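Long-range contact in PHA granule-associated protein (Aeromonas hydrophila, PDB 5IP0), which probably coats intracellular polyhydroxyalkanoate granules as a phasin, an amphiphilic structural protein that acts like a biosurfactant at the polymer surface: residues E32-L37 and Q88-L93. Residues are numbered along the deposited sequence; the frame is centred on the assembly and turned at random.
Sequences EQLTRL and QKLSAL. With CD (cadmium ion), chain B.
Leu93 fills the hollow lined by Gln33, Leu34 and, one turn on, Leu37. Its CG lies anti to the backbone N (chi1 -167°), carrying the branched end across to the facing helix. There the two methyls part: CD2 rests against both Leu34 CD2 and Leu37 CD2, 3.8 Å from each, while Leu93 CD1 lies against the aliphatic part of Gln33, 3.8 Å from its CB. Leucine suits this place because its forked, wholly apolar end fills the hollow, one methyl on the leucines and the other on the CH2 part of Gln33; glutamine suits the margin, its amide reaching the partly exposed edge. In return Leu37 reaches back the other way alongside Leu93, its CD2 3.9 Å from Leu90 CA and its CD1 4.0 Å from Lys89 CB. Lys89 thus lends its aliphatic root, and its chain then bends away toward solvent. Leu34 CD2 meets Leu90 CD1 at 3.7 Å, closing the buried side. The axes of 32-37 and 88-93 run antiparallel (177°), 11.0 Å apart at closest approach; the contact joins helices 18-57 and 65-109 near the middle of their hairpin. Tyr23 and Leu27 of a second subunit cover the Leu34, Leu37 and Leu90 side, extending the apolar packing across the subunit interface.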
loop_
_atom_site.group_PDB
_atom_site.type_symbol
_atom_site.label_atom_id
_atom_site.label_comp_id
_atom_site.label_asym_id
_atom_site.label_seq_id
_atom_site.Cartn_x
_atom_site.Cartn_y
_atom_site.Cartn_z
ATOM N N GLU D 32 -5.541 0.240 -6.700
ATOM C CA GLU D 32 -4.369 0.647 -7.459
ATOM C C GLU D 32 -3.949 2.080 -7.139
ATOM O O GLU D 32 -2.761 2.359 -6.921
ATOM C CB GLU D 32 -4.662 0.503 -8.938
ATOM C CG GLU D 32 -3.479 0.079 -9.712
ATOM C CD GLU D 32 -3.797 -0.078 -11.158
ATOM O OE1 GLU D 32 -4.990 0.080 -11.502
ATOM O OE2 GLU D 32 -2.859 -0.348 -11.944
ATOM N N GLN D 33 -4.905 3.017 -7.142
ATOM C CA GLN D 33 -4.551 4.417 -6.932
ATOM C C GLN D 33 -4.085 4.670 -5.513
ATOM O O GLN D 33 -3.136 5.422 -5.297
ATOM C CB GLN D 33 -5.708 5.335 -7.297
ATOM C CG GLN D 33 -5.973 5.376 -8.786
ATOM C CD GLN D 33 -7.053 6.359 -9.156
ATOM O OE1 GLN D 33 -6.923 7.541 -8.854
ATOM N NE2 GLN D 33 -8.116 5.892 -9.825
ATOM N N LEU D 34 -4.756 4.075 -4.527
ATOM C CA LEU D 34 -4.292 4.188 -3.148
ATOM C C LEU D 34 -2.884 3.639 -2.994
ATOM O O LEU D 34 -2.028 4.274 -2.368
ATOM C CB LEU D 34 -5.262 3.475 -2.211
ATOM C CG LEU D 34 -6.585 4.224 -2.071
ATOM C CD1 LEU D 34 -7.621 3.411 -1.374
ATOM C CD2 LEU D 34 -6.343 5.487 -1.305
ATOM N N THR D 35 -2.616 2.474 -3.584
ATOM C CA THR D 35 -1.268 1.916 -3.546
ATOM C C THR D 35 -0.246 2.899 -4.092
ATOM O O THR D 35 0.791 3.147 -3.468
ATOM C CB THR D 35 -1.222 0.612 -4.337
ATOM O OG1 THR D 35 -2.208 -0.285 -3.829
ATOM C CG2 THR D 35 0.128 -0.045 -4.209
ATOM N N ARG D 36 -0.535 3.498 -5.245
ATOM C CA ARG D 36 0.420 4.419 -5.853
ATOM C C ARG D 36 0.601 5.680 -5.022
ATOM O O ARG D 36 1.694 6.262 -4.988
ATOM C CB ARG D 36 -0.023 4.737 -7.261
ATOM C CG ARG D 36 0.260 3.609 -8.220
ATOM C CD ARG D 36 -0.554 3.735 -9.480
ATOM N NE ARG D 36 -0.402 2.591 -10.364
ATOM C CZ ARG D 36 -1.196 2.354 -11.398
ATOM N NH1 ARG D 36 -2.188 3.182 -11.673
ATOM N NH2 ARG D 36 -0.995 1.294 -12.162
ATOM N N LEU D 37 -0.474 6.165 -4.412
ATOM C CA LEU D 37 -0.361 7.320 -3.539
ATOM C C LEU D 37 0.550 7.034 -2.357
ATOM O O LEU D 37 1.407 7.860 -2.013
ATOM C CB LEU D 37 -1.763 7.733 -3.111
ATOM C CG LEU D 37 -1.979 8.968 -2.267
ATOM C CD1 LEU D 37 -1.151 10.088 -2.763
ATOM C CD2 LEU D 37 -3.418 9.288 -2.414
ATOM N N GLN D 88 -4.410 16.459 0.023
ATOM C CA GLN D 88 -5.268 16.874 -1.085
ATOM C C GLN D 88 -5.466 15.748 -2.099
ATOM O O GLN D 88 -6.598 15.482 -2.516
ATOM C CB GLN D 88 -4.695 18.127 -1.758
ATOM C CG GLN D 88 -5.596 18.758 -2.825
ATOM C CD GLN D 88 -6.816 19.501 -2.255
ATOM O OE1 GLN D 88 -6.762 20.712 -2.002
ATOM N NE2 GLN D 88 -7.927 18.779 -2.083
ATOM N N LYS D 89 -4.386 15.075 -2.517
ATOM C CA LYS D 89 -4.546 13.951 -3.439
ATOM C C LYS D 89 -5.501 12.916 -2.874
ATOM O O LYS D 89 -6.388 12.424 -3.581
ATOM C CB LYS D 89 -3.198 13.320 -3.802
ATOM C CG LYS D 89 -2.503 14.063 -4.904
ATOM C CD LYS D 89 -1.070 13.648 -5.169
ATOM C CE LYS D 89 -0.064 14.591 -4.543
ATOM N NZ LYS D 89 1.326 14.254 -4.974
ATOM N N LEU D 90 -5.327 12.565 -1.601
ATOM C CA LEU D 90 -6.196 11.558 -1.002
ATOM C C LEU D 90 -7.649 12.020 -0.956
ATOM O O LEU D 90 -8.561 11.240 -1.260
ATOM C CB LEU D 90 -5.685 11.207 0.390
ATOM C CG LEU D 90 -6.444 10.104 1.092
ATOM C CD1 LEU D 90 -6.590 8.900 0.200
ATOM C CD2 LEU D 90 -5.645 9.762 2.299
ATOM N N SER D 91 -7.891 13.281 -0.579
ATOM C CA SER D 91 -9.266 13.776 -0.565
ATOM C C SER D 91 -9.869 13.689 -1.951
ATOM O O SER D 91 -10.992 13.209 -2.121
ATOM C CB SER D 91 -9.326 15.215 -0.048
ATOM O OG SER D 91 -8.946 16.131 -1.050
ATOM N N ALA D 92 -9.098 14.080 -2.962
ATOM C CA ALA D 92 -9.570 13.992 -4.329
ATOM C C ALA D 92 -9.953 12.564 -4.679
ATOM O O ALA D 92 -11.027 12.313 -5.229
ATOM C CB ALA D 92 -8.471 14.493 -5.257
ATOM N N LEU D 93 -9.090 11.614 -4.328
ATOM C CA LEU D 93 -9.339 10.196 -4.581
ATOM C C LEU D 93 -10.629 9.714 -3.921
ATOM O O LEU D 93 -11.406 8.966 -4.534
ATOM C CB LEU D 93 -8.127 9.409 -4.079
ATOM C CG LEU D 93 -7.860 7.947 -4.403
ATOM C CD1 LEU D 93 -8.367 7.612 -5.774
ATOM C CD2 LEU D 93 -6.364 7.727 -4.318
HETATM CD CD CD B . -4.708 -0.554 -13.977
#